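Local coordinates for replication initiator protein (Staphylococcus aureus subsp. aureus, PDB 4PTA) that probably initiates replication of staphylococcal multiresistance plasmids by binding and assembling their replication origin, using a domain of the helix-turn-helix class, at residues P20-T25 with K117-E122; S33-I38 with N79-K84; V73-G78 with T83-E88. All blocks are in the same frame, centred on the assembly; numbering follows the deposited sequence.

Contact 1: residues P20-T25 with K117-E122; sequences PKVFFT and KNDIYE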
ATOM      1  N   PRO A  20      -2.476 -10.923  -5.946  1.00 23.74           N
ATOM      2  CA  PRO A  20      -3.317 -10.365  -7.010  1.00 25.05           C
ATOM      3  C   PRO A  20      -4.746 -10.880  -6.899  1.00 25.64           C
ATOM      4  O   PRO A  20      -4.963 -12.093  -6.882  1.00 22.14           O
ATOM      5  CB  PRO A  20      -2.663 -10.908  -8.280  1.00 25.58           C
ATOM      6  CG  PRO A  20      -1.237 -11.102  -7.905  1.00 17.63           C
ATOM      7  CD  PRO A  20      -1.250 -11.541  -6.469  1.00 19.25           C
ATOM      8  N   LYS A  21      -5.708  -9.967  -6.816  1.00 26.46           N
ATOM      9  CA  LYS A  21      -7.109 -10.350  -6.699  1.00 28.50           C
ATOM     10  C   LYS A  21      -7.604 -11.037  -7.970  1.00 31.00           C
ATOM     11  O   LYS A  21      -8.581 -11.784  -7.939  1.00 32.72           O
ATOM     12  CB  LYS A  21      -7.984  -9.133  -6.399  1.00 25.02           C
ATOM     13  CG  LYS A  21      -7.762  -8.508  -5.035  1.00 22.07           C
ATOM     14  CD  LYS A  21      -8.752  -7.380  -4.796  1.00 21.38           C
ATOM     15  CE  LYS A  21      -8.424  -6.606  -3.541  1.00 20.15           C
ATOM     16  NZ  LYS A  21      -9.449  -5.554  -3.298  1.00 28.19           N
ATOM     17  N   VAL A  22      -6.936 -10.775  -9.089  1.00 27.44           N
ATOM     18  CA  VAL A  22      -7.334 -11.396 -10.345  1.00 28.72           C
ATOM     19  C   VAL A  22      -7.096 -12.905 -10.291  1.00 30.09           C
ATOM     20  O   VAL A  22      -7.702 -13.661 -11.045  1.00 30.96           O
ATOM     21  CB  VAL A  22      -6.624 -10.765 -11.567  1.00 23.29           C
ATOM     22  CG1 VAL A  22      -5.117 -10.947 -11.470  1.00 28.56           C
ATOM     23  CG2 VAL A  22      -7.155 -11.367 -12.851  1.00 28.43           C
ATOM     24  N   PHE A  23      -6.231 -13.344  -9.380  1.00 24.45           N
ATOM     25  CA  PHE A  23      -6.012 -14.774  -9.181  1.00 34.03           C
ATOM     26  C   PHE A  23      -7.296 -15.476  -8.733  1.00 30.34           C
ATOM     27  O   PHE A  23      -7.330 -16.699  -8.616  1.00 35.80           O
ATOM     28  CB  PHE A  23      -4.903 -15.030  -8.152  1.00 23.91           C
ATOM     29  CG  PHE A  23      -3.511 -14.820  -8.681  1.00 26.27           C
ATOM     30  CD1 PHE A  23      -3.302 -14.358  -9.968  1.00 26.71           C
ATOM     31  CD2 PHE A  23      -2.407 -15.094  -7.885  1.00 26.91           C
ATOM     32  CE1 PHE A  23      -2.017 -14.166 -10.451  1.00 28.53           C
ATOM     33  CE2 PHE A  23      -1.121 -14.908  -8.363  1.00 22.12           C
ATOM     34  CZ  PHE A  23      -0.926 -14.442  -9.646  1.00 24.18           C
ATOM     35  N   PHE A  24      -8.348 -14.704  -8.485  1.00 22.35           N
ATOM     36  CA  PHE A  24      -9.571 -15.251  -7.918  1.00 29.44           C
ATOM     37  C   PHE A  24     -10.803 -14.885  -8.742  1.00 37.75           C
ATOM     38  O   PHE A  24     -11.935 -15.056  -8.295  1.00 39.40           O
ATOM     39  CB  PHE A  24      -9.718 -14.796  -6.462  1.00 27.77           C
ATOM     40  CG  PHE A  24      -8.543 -15.171  -5.598  1.00 30.67           C
ATOM     41  CD1 PHE A  24      -7.416 -14.369  -5.553  1.00 24.35           C
ATOM     42  CD2 PHE A  24      -8.558 -16.338  -4.854  1.00 24.54           C
ATOM     43  CE1 PHE A  24      -6.335 -14.719  -4.783  1.00 19.24           C
ATOM     44  CE2 PHE A  24      -7.480 -16.689  -4.078  1.00 27.14           C
ATOM     45  CZ  PHE A  24      -6.367 -15.881  -4.043  1.00 26.56           C
ATOM     46  N   THR A  25     -10.577 -14.396  -9.957  1.00 36.03           N
ATOM     47  CA  THR A  25     -11.673 -14.057 -10.858  1.00 39.32           C
ATOM     48  C   THR A  25     -11.407 -14.572 -12.274  1.00 40.14           C
ATOM     49  O   THR A  25     -12.320 -15.036 -12.958  1.00 44.52           O
ATOM     50  CB  THR A  25     -11.929 -12.533 -10.898  1.00 39.79           C
ATOM     51  OG1 THR A  25     -10.732 -11.854 -11.290  1.00 41.27           O
ATOM     52  CG2 THR A  25     -12.362 -12.024  -9.534  1.00 39.70           C
ATOM     53  N   LYS A 117     -12.123  -7.276 -19.283  1.00 47.75           N
ATOM     54  CA  LYS A 117     -13.332  -6.555 -18.904  1.00 51.16           C
ATOM     55  C   LYS A 117     -14.149  -7.348 -17.886  1.00 47.17           C
ATOM     56  O   LYS A 117     -14.808  -6.771 -17.023  1.00 40.09           O
ATOM     57  CB  LYS A 117     -14.187  -6.244 -20.134  1.00 55.47           C
ATOM     58  CG  LYS A 117     -13.548  -5.282 -21.125  1.00 74.27           C
ATOM     59  CD  LYS A 117     -14.534  -4.912 -22.226  1.00 91.32           C
ATOM     60  CE  LYS A 117     -13.907  -3.990 -23.262  1.00 94.94           C
ATOM     61  NZ  LYS A 117     -14.899  -3.574 -24.295  1.00 78.08           N
ATOM     62  N   ASN A 118     -14.105  -8.675 -17.987  1.00 50.91           N
ATOM     63  CA  ASN A 118     -14.832  -9.519 -17.049  1.00 44.22           C
ATOM     64  C   ASN A 118     -14.161  -9.537 -15.683  1.00 52.29           C
ATOM     65  O   ASN A 118     -14.835  -9.456 -14.658  1.00 51.49           O
ATOM     66  CB  ASN A 118     -14.992 -10.941 -17.591  1.00 57.16           C
ATOM     67  CG  ASN A 118     -15.946 -11.778 -16.752  1.00 66.79           C
ATOM     68  OD1 ASN A 118     -17.167 -11.622 -16.835  1.00 66.55           O
ATOM     69  ND2 ASN A 118     -15.392 -12.672 -15.938  1.00 55.57           N
ATOM     70  N   ASP A 119     -12.834  -9.642 -15.672  1.00 46.59           N
ATOM     71  CA  ASP A 119     -12.080  -9.545 -14.428  1.00 43.69           C
ATOM     72  C   ASP A 119     -12.485  -8.280 -13.684  1.00 49.11           C
ATOM     73  O   ASP A 119     -12.812  -8.319 -12.500  1.00 42.26           O
ATOM     74  CB  ASP A 119     -10.576  -9.535 -14.702  1.00 38.90           C
ATOM     75  CG  ASP A 119     -10.057 -10.884 -15.150  1.00 48.03           C
ATOM     76  OD1 ASP A 119     -10.504 -11.904 -14.587  1.00 49.95           O
ATOM     77  OD2 ASP A 119      -9.204 -10.927 -16.064  1.00 41.72           O
ATOM     78  N   ILE A 120     -12.463  -7.157 -14.395  1.00 41.45           N
ATOM     79  CA  ILE A 120     -12.899  -5.889 -13.832  1.00 47.45           C
ATOM     80  C   ILE A 120     -14.294  -6.020 -13.216  1.00 51.73           C
ATOM     81  O   ILE A 120     -14.482  -5.754 -12.028  1.00 55.90           O
ATOM     82  CB  ILE A 120     -12.870  -4.774 -14.896  1.00 46.94           C
ATOM     83  CG1 ILE A 120     -11.426  -4.517 -15.339  1.00 44.31           C
ATOM     84  CG2 ILE A 120     -13.517  -3.500 -14.364  1.00 38.15           C
ATOM     85  CD1 ILE A 120     -11.295  -3.651 -16.580  1.00 45.65           C
ATOM     86  N   TYR A 121     -15.262  -6.448 -14.023  1.00 43.48           N
ATOM     87  CA  TYR A 121     -16.628  -6.643 -13.549  1.00 56.55           C
ATOM     88  C   TYR A 121     -16.673  -7.515 -12.295  1.00 61.77           C
ATOM     89  O   TYR A 121     -17.264  -7.137 -11.279  1.00 52.44           O
ATOM     90  CB  TYR A 121     -17.489  -7.256 -14.654  1.00 53.48           C
ATOM     91  CG  TYR A 121     -18.860  -7.694 -14.193  1.00 67.83           C
ATOM     92  CD1 TYR A 121     -19.805  -6.765 -13.780  1.00 70.04           C
ATOM     93  CD2 TYR A 121     -19.214  -9.038 -14.180  1.00 65.93           C
ATOM     94  CE1 TYR A 121     -21.061  -7.159 -13.360  1.00 82.76           C
ATOM     95  CE2 TYR A 121     -20.468  -9.443 -13.763  1.00 76.80           C
ATOM     96  CZ  TYR A 121     -21.388  -8.499 -13.353  1.00 88.84           C
ATOM     97  OH  TYR A 121     -22.639  -8.895 -12.935  1.00105.21           O
ATOM     98  N   GLU A 122     -16.040  -8.681 -12.376  1.00 50.96           N
ATOM     99  CA  GLU A 122     -15.946  -9.598 -11.247  1.00 50.29           C
ATOM    100  C   GLU A 122     -15.265  -8.968 -10.033  1.00 62.70           C
ATOM    101  O   GLU A 122     -15.764  -9.075  -8.911  1.00 63.55           O
ATOM    102  CB  GLU A 122     -15.208 -10.872 -11.661  1.00 45.36           C
ATOM    103  CG  GLU A 122     -16.096 -11.874 -12.358  1.00 65.48           C
ATOM    104  CD  GLU A 122     -17.284 -12.263 -11.503  1.00 68.03           C
ATOM    105  OE1 GLU A 122     -17.072 -12.717 -10.358  1.00 59.26           O
ATOM    106  OE2 GLU A 122     -18.428 -12.101 -11.972  1.00 72.49           O
TER

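Contact 2: residues S33-I38 with N79-K84; sequences SNDAKI and NKKITK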
ATOM      1  N   SER A  33      -3.131 -23.756  -8.016  1.00 40.63           N
ATOM      2  CA  SER A  33      -3.090 -24.193  -6.628  1.00 43.54           C
ATOM      3  C   SER A  33      -2.705 -23.018  -5.740  1.00 42.27           C
ATOM      4  O   SER A  33      -1.906 -22.166  -6.132  1.00 37.76           O
ATOM      5  CB  SER A  33      -2.069 -25.316  -6.449  1.00 29.29           C
ATOM      6  OG  SER A  33      -0.747 -24.810  -6.508  1.00 32.08           O
ATOM      7  N   ASN A  34      -3.272 -22.980  -4.541  1.00 38.17           N
ATOM      8  CA  ASN A  34      -2.937 -21.941  -3.577  1.00 31.92           C
ATOM      9  C   ASN A  34      -1.429 -21.831  -3.339  1.00 26.64           C
ATOM     10  O   ASN A  34      -0.913 -20.748  -3.074  1.00 35.38           O
ATOM     11  CB  ASN A  34      -3.681 -22.176  -2.261  1.00 27.93           C
ATOM     12  CG  ASN A  34      -5.181 -21.994  -2.399  1.00 39.37           C
ATOM     13  OD1 ASN A  34      -5.650 -21.251  -3.263  1.00 37.70           O
ATOM     14  ND2 ASN A  34      -5.939 -22.666  -1.540  1.00 44.55           N
ATOM     15  N   ASP A  35      -0.721 -22.949  -3.446  1.00 26.30           N
ATOM     16  CA  ASP A  35       0.727 -22.934  -3.265  1.00 39.43           C
ATOM     17  C   ASP A  35       1.397 -22.041  -4.309  1.00 36.15           C
ATOM     18  O   ASP A  35       2.374 -21.360  -4.017  1.00 35.78           O
ATOM     19  CB  ASP A  35       1.310 -24.350  -3.343  1.00 42.00           C
ATOM     20  CG  ASP A  35       0.703 -25.297  -2.319  1.00 57.18           C
ATOM     21  OD1 ASP A  35       0.649 -24.940  -1.122  1.00 48.40           O
ATOM     22  OD2 ASP A  35       0.278 -26.403  -2.718  1.00 55.80           O
ATOM     23  N   ALA A  36       0.870 -22.053  -5.530  1.00 37.72           N
ATOM     24  CA  ALA A  36       1.437 -21.258  -6.618  1.00 38.37           C
ATOM     25  C   ALA A  36       0.998 -19.793  -6.540  1.00 34.35           C
ATOM     26  O   ALA A  36       1.790 -18.888  -6.801  1.00 21.09           O
ATOM     27  CB  ALA A  36       1.072 -21.860  -7.966  1.00 30.40           C
ATOM     28  N   LYS A  37      -0.264 -19.567  -6.185  1.00 30.50           N
ATOM     29  CA  LYS A  37      -0.755 -18.218  -5.956  1.00 24.07           C
ATOM     30  C   LYS A  37       0.064 -17.527  -4.873  1.00 32.71           C
ATOM     31  O   LYS A  37       0.538 -16.407  -5.061  1.00 35.45           O
ATOM     32  CB  LYS A  37      -2.225 -18.238  -5.557  1.00 21.81           C
ATOM     33  CG  LYS A  37      -3.124 -18.898  -6.563  1.00 19.88           C
ATOM     34  CD  LYS A  37      -4.574 -18.693  -6.187  1.00 34.43           C
ATOM     35  CE  LYS A  37      -5.498 -19.220  -7.271  1.00 40.87           C
ATOM     36  NZ  LYS A  37      -6.922 -19.011  -6.902  1.00 41.51           N
ATOM     37  N   ILE A  38       0.236 -18.198  -3.737  1.00 25.17           N
ATOM     38  CA  ILE A  38       1.018 -17.632  -2.645  1.00 26.61           C
ATOM     39  C   ILE A  38       2.489 -17.504  -3.030  1.00 27.59           C
ATOM     40  O   ILE A  38       3.149 -16.536  -2.660  1.00 35.25           O
ATOM     41  CB  ILE A  38       0.889 -18.463  -1.354  1.00 25.71           C
ATOM     42  CG1 ILE A  38      -0.527 -18.353  -0.789  1.00 24.77           C
ATOM     43  CG2 ILE A  38       1.912 -18.003  -0.324  1.00 20.51           C
ATOM     44  CD1 ILE A  38      -0.889 -19.464   0.169  1.00 23.89           C
ATOM     45  N   ASN A  79      11.525 -29.555  -3.160  1.00 50.70           N
ATOM     46  CA  ASN A  79      11.752 -29.445  -4.600  1.00 62.02           C
ATOM     47  C   ASN A  79      10.667 -30.118  -5.443  1.00 58.08           C
ATOM     48  O   ASN A  79      10.483 -29.782  -6.612  1.00 49.39           O
ATOM     49  CB  ASN A  79      13.151 -29.947  -4.981  1.00 67.21           C
ATOM     50  CG  ASN A  79      13.551 -31.202  -4.230  1.00 68.25           C
ATOM     51  OD1 ASN A  79      12.741 -32.108  -4.036  1.00 71.61           O
ATOM     52  ND2 ASN A  79      14.807 -31.258  -3.796  1.00 56.09           N
ATOM     53  N   LYS A  80       9.947 -31.060  -4.844  1.00 62.91           N
ATOM     54  CA  LYS A  80       8.805 -31.678  -5.505  1.00 63.94           C
ATOM     55  C   LYS A  80       7.722 -30.632  -5.738  1.00 58.37           C
ATOM     56  O   LYS A  80       7.154 -30.537  -6.825  1.00 65.97           O
ATOM     57  CB  LYS A  80       8.248 -32.820  -4.652  1.00 72.56           C
ATOM     58  CG  LYS A  80       8.462 -34.213  -5.232  1.00 77.28           C
ATOM     59  CD  LYS A  80       7.410 -34.559  -6.277  1.00 82.48           C
ATOM     60  CE  LYS A  80       7.494 -36.027  -6.674  1.00 97.59           C
ATOM     61  NZ  LYS A  80       6.380 -36.436  -7.576  1.00 96.75           N
ATOM     62  N   LYS A  81       7.452 -29.843  -4.704  1.00 60.26           N
ATOM     63  CA  LYS A  81       6.404 -28.834  -4.759  1.00 53.39           C
ATOM     64  C   LYS A  81       6.774 -27.654  -5.657  1.00 48.72           C
ATOM     65  O   LYS A  81       5.950 -27.197  -6.446  1.00 45.19           O
ATOM     66  CB  LYS A  81       6.056 -28.346  -3.350  1.00 52.23           C
ATOM     67  CG  LYS A  81       4.764 -27.552  -3.270  1.00 56.83           C
ATOM     68  CD  LYS A  81       4.293 -27.417  -1.836  1.00 61.03           C
ATOM     69  CE  LYS A  81       3.998 -28.779  -1.226  1.00 73.09           C
ATOM     70  NZ  LYS A  81       3.543 -28.674   0.190  1.00 69.70           N
ATOM     71  N   ILE A  82       8.006 -27.163  -5.542  1.00 41.18           N
ATOM     72  CA  ILE A  82       8.421 -26.014  -6.342  1.00 42.88           C
ATOM     73  C   ILE A  82       8.390 -26.341  -7.830  1.00 52.91           C
ATOM     74  O   ILE A  82       8.073 -25.485  -8.655  1.00 54.89           O
ATOM     75  CB  ILE A  82       9.815 -25.476  -5.947  1.00 46.80           C
ATOM     76  CG1 ILE A  82      10.744 -25.436  -7.166  1.00 42.88           C
ATOM     77  CG2 ILE A  82      10.417 -26.295  -4.828  1.00 50.23           C
ATOM     78  CD1 ILE A  82      12.110 -24.861  -6.870  1.00 54.53           C
ATOM     79  N   THR A  83       8.719 -27.585  -8.165  1.00 60.18           N
ATOM     80  CA  THR A  83       8.610 -28.062  -9.537  1.00 47.09           C
ATOM     81  C   THR A  83       7.184 -27.861 -10.037  1.00 47.52           C
ATOM     82  O   THR A  83       6.961 -27.287 -11.106  1.00 42.35           O
ATOM     83  CB  THR A  83       9.012 -29.545  -9.642  1.00 52.68           C
ATOM     84  OG1 THR A  83      10.434 -29.643  -9.788  1.00 51.59           O
ATOM     85  CG2 THR A  83       8.343 -30.205 -10.838  1.00 51.61           C
ATOM     86  N   LYS A  84       6.220 -28.323  -9.248  1.00 31.05           N
ATOM     87  CA  LYS A  84       4.813 -28.114  -9.558  1.00 43.08           C
ATOM     88  C   LYS A  84       4.483 -26.623  -9.646  1.00 54.44           C
ATOM     89  O   LYS A  84       3.665 -26.207 -10.470  1.00 51.48           O
ATOM     90  CB  LYS A  84       3.930 -28.787  -8.503  1.00 35.12           C
ATOM     91  CG  LYS A  84       2.459 -28.422  -8.597  1.00 39.39           C
ATOM     92  CD  LYS A  84       1.710 -28.819  -7.337  1.00 45.14           C
ATOM     93  CE  LYS A  84       0.341 -28.153  -7.277  1.00 54.53           C
ATOM     94  NZ  LYS A  84      -0.320 -28.336  -5.948  1.00 58.42           N
TER

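Contact 3: residues V73-G78 with T83-E88; sequences VILNCG and TKIKKE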
ATOM      1  N   VAL A  73      13.919 -22.648   0.451  1.00 47.39           N
ATOM      2  CA  VAL A  73      13.850 -21.918   1.712  1.00 50.58           C
ATOM      3  C   VAL A  73      12.907 -20.724   1.605  1.00 54.37           C
ATOM      4  O   VAL A  73      12.150 -20.435   2.532  1.00 52.99           O
ATOM      5  CB  VAL A  73      15.243 -21.430   2.173  1.00 58.15           C
ATOM      6  CG1 VAL A  73      15.973 -20.731   1.041  1.00 42.47           C
ATOM      7  CG2 VAL A  73      15.114 -20.503   3.379  1.00 56.02           C
ATOM      8  N   ILE A  74      12.955 -20.041   0.464  1.00 49.37           N
ATOM      9  CA  ILE A  74      12.142 -18.852   0.230  1.00 43.44           C
ATOM     10  C   ILE A  74      10.649 -19.149   0.292  1.00 47.81           C
ATOM     11  O   ILE A  74       9.877 -18.370   0.856  1.00 44.21           O
ATOM     12  CB  ILE A  74      12.463 -18.208  -1.136  1.00 52.32           C
ATOM     13  CG1 ILE A  74      13.837 -17.541  -1.099  1.00 38.63           C
ATOM     14  CG2 ILE A  74      11.395 -17.191  -1.517  1.00 44.90           C
ATOM     15  CD1 ILE A  74      14.250 -16.938  -2.425  1.00 46.50           C
ATOM     16  N   LEU A  75      10.243 -20.269  -0.296  1.00 32.68           N
ATOM     17  CA  LEU A  75       8.831 -20.633  -0.318  1.00 43.31           C
ATOM     18  C   LEU A  75       8.521 -21.664   0.762  1.00 49.74           C
ATOM     19  O   LEU A  75       7.370 -22.076   0.931  1.00 47.87           O
ATOM     20  CB  LEU A  75       8.426 -21.161  -1.697  1.00 44.56           C
ATOM     21  CG  LEU A  75       8.862 -20.303  -2.889  1.00 49.41           C
ATOM     22  CD1 LEU A  75       8.350 -20.894  -4.193  1.00 40.09           C
ATOM     23  CD2 LEU A  75       8.386 -18.872  -2.727  1.00 39.89           C
ATOM     24  N   ASN A  76       9.558 -22.067   1.492  1.00 50.61           N
ATOM     25  CA  ASN A  76       9.441 -23.103   2.512  1.00 40.73           C
ATOM     26  C   ASN A  76       8.679 -24.326   2.017  1.00 46.99           C
ATOM     27  O   ASN A  76       7.581 -24.621   2.489  1.00 52.03           O
ATOM     28  CB  ASN A  76       8.780 -22.559   3.774  1.00 44.82           C
ATOM     29  CG  ASN A  76       9.000 -23.459   4.973  1.00 46.70           C
ATOM     30  OD1 ASN A  76      10.127 -23.861   5.259  1.00 54.91           O
ATOM     31  ND2 ASN A  76       7.921 -23.797   5.669  1.00 56.22           N
ATOM     32  N   CYS A  77       9.264 -25.030   1.056  1.00 41.80           N
ATOM     33  CA  CYS A  77       8.664 -26.250   0.540  1.00 46.87           C
ATOM     34  C   CYS A  77       9.721 -27.086  -0.169  1.00 48.92           C
ATOM     35  O   CYS A  77      10.818 -26.604  -0.445  1.00 50.27           O
ATOM     36  CB  CYS A  77       7.503 -25.927  -0.399  1.00 50.65           C
ATOM     37  SG  CYS A  77       7.961 -24.927  -1.825  1.00 66.04           S
ATOM     38  N   GLY A  78       9.389 -28.340  -0.453  1.00 46.92           N
ATOM     39  CA  GLY A  78      10.328 -29.252  -1.081  1.00 58.43           C
ATOM     40  C   GLY A  78      10.432 -29.065  -2.580  1.00 58.73           C
ATOM     41  O   GLY A  78       9.537 -28.495  -3.204  1.00 57.33           O
ATOM     42  N   THR A  83       8.719 -27.585  -8.165  1.00 60.18           N
ATOM     43  CA  THR A  83       8.610 -28.062  -9.537  1.00 47.09           C
ATOM     44  C   THR A  83       7.184 -27.861 -10.037  1.00 47.52           C
ATOM     45  O   THR A  83       6.961 -27.287 -11.106  1.00 42.35           O
ATOM     46  CB  THR A  83       9.012 -29.545  -9.642  1.00 52.68           C
ATOM     47  OG1 THR A  83      10.434 -29.643  -9.788  1.00 51.59           O
ATOM     48  CG2 THR A  83       8.343 -30.205 -10.838  1.00 51.61           C
ATOM     49  N   LYS A  84       6.220 -28.323  -9.248  1.00 31.05           N
ATOM     50  CA  LYS A  84       4.813 -28.114  -9.558  1.00 43.08           C
ATOM     51  C   LYS A  84       4.483 -26.623  -9.646  1.00 54.44           C
ATOM     52  O   LYS A  84       3.665 -26.207 -10.470  1.00 51.48           O
ATOM     53  CB  LYS A  84       3.930 -28.787  -8.503  1.00 35.12           C
ATOM     54  CG  LYS A  84       2.459 -28.422  -8.597  1.00 39.39           C
ATOM     55  CD  LYS A  84       1.710 -28.819  -7.337  1.00 45.14           C
ATOM     56  CE  LYS A  84       0.341 -28.153  -7.277  1.00 54.53           C
ATOM     57  NZ  LYS A  84      -0.320 -28.336  -5.948  1.00 58.42           N
ATOM     58  N   ILE A  85       5.125 -25.826  -8.794  1.00 46.56           N
ATOM     59  CA  ILE A  85       4.867 -24.389  -8.731  1.00 46.41           C
ATOM     60  C   ILE A  85       5.307 -23.670  -9.999  1.00 33.89           C
ATOM     61  O   ILE A  85       4.521 -22.954 -10.617  1.00 31.40           O
ATOM     62  CB  ILE A  85       5.567 -23.737  -7.523  1.00 39.46           C
ATOM     63  CG1 ILE A  85       4.889 -24.161  -6.222  1.00 39.14           C
ATOM     64  CG2 ILE A  85       5.557 -22.221  -7.656  1.00 36.15           C
ATOM     65  CD1 ILE A  85       5.621 -23.706  -4.984  1.00 39.44           C
ATOM     66  N   LYS A  86       6.568 -23.856 -10.374  1.00 28.89           N
ATOM     67  CA  LYS A  86       7.097 -23.251 -11.588  1.00 38.31           C
ATOM     68  C   LYS A  86       6.259 -23.648 -12.792  1.00 50.14           C
ATOM     69  O   LYS A  86       5.793 -22.794 -13.544  1.00 55.13           O
ATOM     70  CB  LYS A  86       8.538 -23.683 -11.824  1.00 30.25           C
ATOM     71  CG  LYS A  86       9.504 -23.278 -10.736  1.00 36.61           C
ATOM     72  CD  LYS A  86      10.921 -23.598 -11.164  1.00 47.33           C
ATOM     73  CE  LYS A  86      11.923 -23.225 -10.095  1.00 63.58           C
ATOM     74  NZ  LYS A  86      13.327 -23.463 -10.541  1.00 64.04           N
ATOM     75  N   LYS A  87       6.074 -24.953 -12.973  1.00 42.88           N
ATOM     76  CA  LYS A  87       5.329 -25.464 -14.114  1.00 44.88           C
ATOM     77  C   LYS A  87       3.936 -24.857 -14.173  1.00 38.30           C
ATOM     78  O   LYS A  87       3.412 -24.585 -15.254  1.00 37.49           O
ATOM     79  CB  LYS A  87       5.239 -26.992 -14.064  1.00 61.15           C
ATOM     80  CG  LYS A  87       6.557 -27.689 -14.357  1.00 73.33           C
ATOM     81  CD  LYS A  87       6.429 -29.201 -14.290  1.00 78.05           C
ATOM     82  CE  LYS A  87       7.784 -29.864 -14.481  1.00 65.76           C
ATOM     83  NZ  LYS A  87       7.733 -31.335 -14.271  1.00 58.08           N
ATOM     84  N   GLU A  88       3.344 -24.646 -13.004  1.00 34.41           N
ATOM     85  CA  GLU A  88       2.009 -24.066 -12.920  1.00 34.30           C
ATOM     86  C   GLU A  88       2.002 -22.603 -13.341  1.00 33.70           C
ATOM     87  O   GLU A  88       1.125 -22.173 -14.087  1.00 39.47           O
ATOM     88  CB  GLU A  88       1.458 -24.204 -11.504  1.00 33.95           C
ATOM     89  CG  GLU A  88       0.284 -25.148 -11.396  1.00 37.54           C
ATOM     90  CD  GLU A  88      -0.216 -25.284  -9.976  1.00 48.48           C
ATOM     91  OE1 GLU A  88       0.612 -25.205  -9.044  1.00 52.85           O
ATOM     92  OE2 GLU A  88      -1.438 -25.465  -9.792  1.00 57.72           O
TER

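Contact 1: residues P20-T25 with K117-E122
With chi1 of 57°, Thr25 sets OG1 between its own backbone N and carbonyl carbon, facing Asp119, while CG2 swings round beside the backbone N and turns to Glu122. Asp119 answers with chi1 -72°, which places its CG anti to the carbonyl carbon and carries the carboxylate off the flank of its helix into the bend of residues 20-25. The outcome is one weak hydrogen bond, from Thr25 OG1 to Asp119 OD1 at 3.3 Å. The hydroxyl approaches tilted out of the carboxylate plane, a direction that fits the modest strength of the bond.

Val22 shares that face of the carboxylate. Its CG2 methyl sits almost straight over the group, 3.7 Å from Asp119 CG and 3.8 Å from each of Asp119 OD1 and OD2, so a methyl packs on this face. One turn further along the helix, Thr25 CG2 rests 3.7 Å from Glu122 CB; the two side chains run past each other in opposite directions, and the glutamate offers its aliphatic root to the threonine. The stronger polar grip is on the other oxygen: Asp119 OD2 takes hydrogen bonds from Asn26 ND2 and from the backbone N of Thr116. Such a buried carboxylate, with donors on both oxygens and close to a helix N-terminus, would be expected to stay ionised.

Around these residues, Lys21 forms salt bridges with Glu127 and with Asp45 of the second subunit, and Pro20 continues a beta ladder into that subunit. The contact thus docks the short 3-10 turn after strand 16-20 on the start of the C-terminal helix, where the bond from Asp119 back to Thr116 N resembles one half of a capping box.

Contact 2: residues S33-I38 with N79-K84
Ser33 OG is gripped by two partners, the carboxylate of Glu88 through a hydrogen bond and the backbone N of Ala36 through a weak capping bond of 3.3 Å, and it also touches the end of Lys84. The cap is bent, with an N-H...O angle of 145°. Beside this network the ammonium end of Lys84 packs against the serine, its NZ 3.5 Å from Ser33 CB and its CE 3.6 Å from Ser33 OG, without a hydrogen bond to the hydroxyl. Lys84 gets there by stretching out: CG stands opposite the backbone N (chi1 170°) and the chain is straight from there on, spanning the gap between residues 33-38 and 79-84, whose nearest CA atoms, those of Asp35 and Lys81, are 8.3 Å apart.

Ser33 is the N-cap of helix 34-44, and Lys84 projects from helix 79-91. In a fold of the helix-turn-helix class, helix 79-91, following the short helix 68-74 and a tight turn, would probably correspond to the recognition helix. It is rich in lysines, consistent with a DNA-binding role that this contact does not itself test.

Asp35, in the first turn of helix 34-44, supplies the opposing charge. Its OD2 lies 3.8 Å from Lys84 NZ, a long salt bridge in which the two side chains cross at about a right angle. Lys81 approaches the same carboxylate with its aliphatic part, CD coming to 4.2 Å from Asp35 CG. A bend at chi3 of -62° turns the end of that lysine, and its NZ remains 4.9 Å from Asp35 OD1, near enough for attraction but not for contact. Two positive groups and the helix N-terminus together would probably favour the charged form of Asp35.

Contact 3: residues V73-G78 with T83-E88
The turn between helices 68-74 and 79-91, consistent with the helix-turn-helix of this family, is the setting here: helix 68-74 ends in a Schellman motif, and Leu75 and Cys77, from the turn that follows, close over Ile85 of helix 79-91. Asn76 is the C-prime residue, with a positive phi of 47°. The motif is made by Cys77 N bonding back to Glu72 O and by a weak bond from Asn76 N to Val73 O. Gly78 then takes the N-cap position of the next helix, so that one helix stops and another starts within a few residues.

The change of direction at Asn76 leaves Leu75 and Cys77 both facing the second helix. A single methyl receives them. Ile85 is extended, with chi1 -71° and chi2 173°, and pushes CD1 toward the turn as the tip of its longer branch. Leu75 meets it tip to tip, CD1 on CD1 at 4.0 Å. From another direction the sulfur of Cys77 comes down to 4.1 Å from Ile85 CD1. Leu75 CD1 and Cys77 SG themselves stand 4.7 Å apart, so the three apolar ends form a triangle with the isoleucine methyl opposite its longest side.

No hydrogen bond crosses between residues 73-78 and 83-88. The contact is small and purely apolar; the turn, which begins with the Schellman motif, brings both residues to the same methyl. The packing joins the turn to the inner side of helix 79-91, as apolar residues do in helix-turn-helix units.

Helix 34-44 completes the cluster, with Ile42 against Leu75 and Ala39 against Ile85, while Lys86, next to Ile85 in the chain, reaches strand 95-97 through a hydrogen bond to Gln97.

Contacts 2 and 3 overlap on helix 79-91, sharing Thr83 and Lys84, with their centres only 4 Å apart. Asp35 O of contact 2 packs 4.1 Å from Ile85 CD1 of contact 3, and Ile82 CG2 packs 4.1 Å from Cys77 SG. Contact 1 lies apart, its centre 21 Å from that of contact 2 and 24 Å from that of contact 3, yet in sequence it encloses both. It reaches contact 2 through Lys37, whose NZ is 2.9 Å from Phe23 O, a probable hydrogen bond, but does not touch contact 3. Contacts 1 and 2 both border the second subunit.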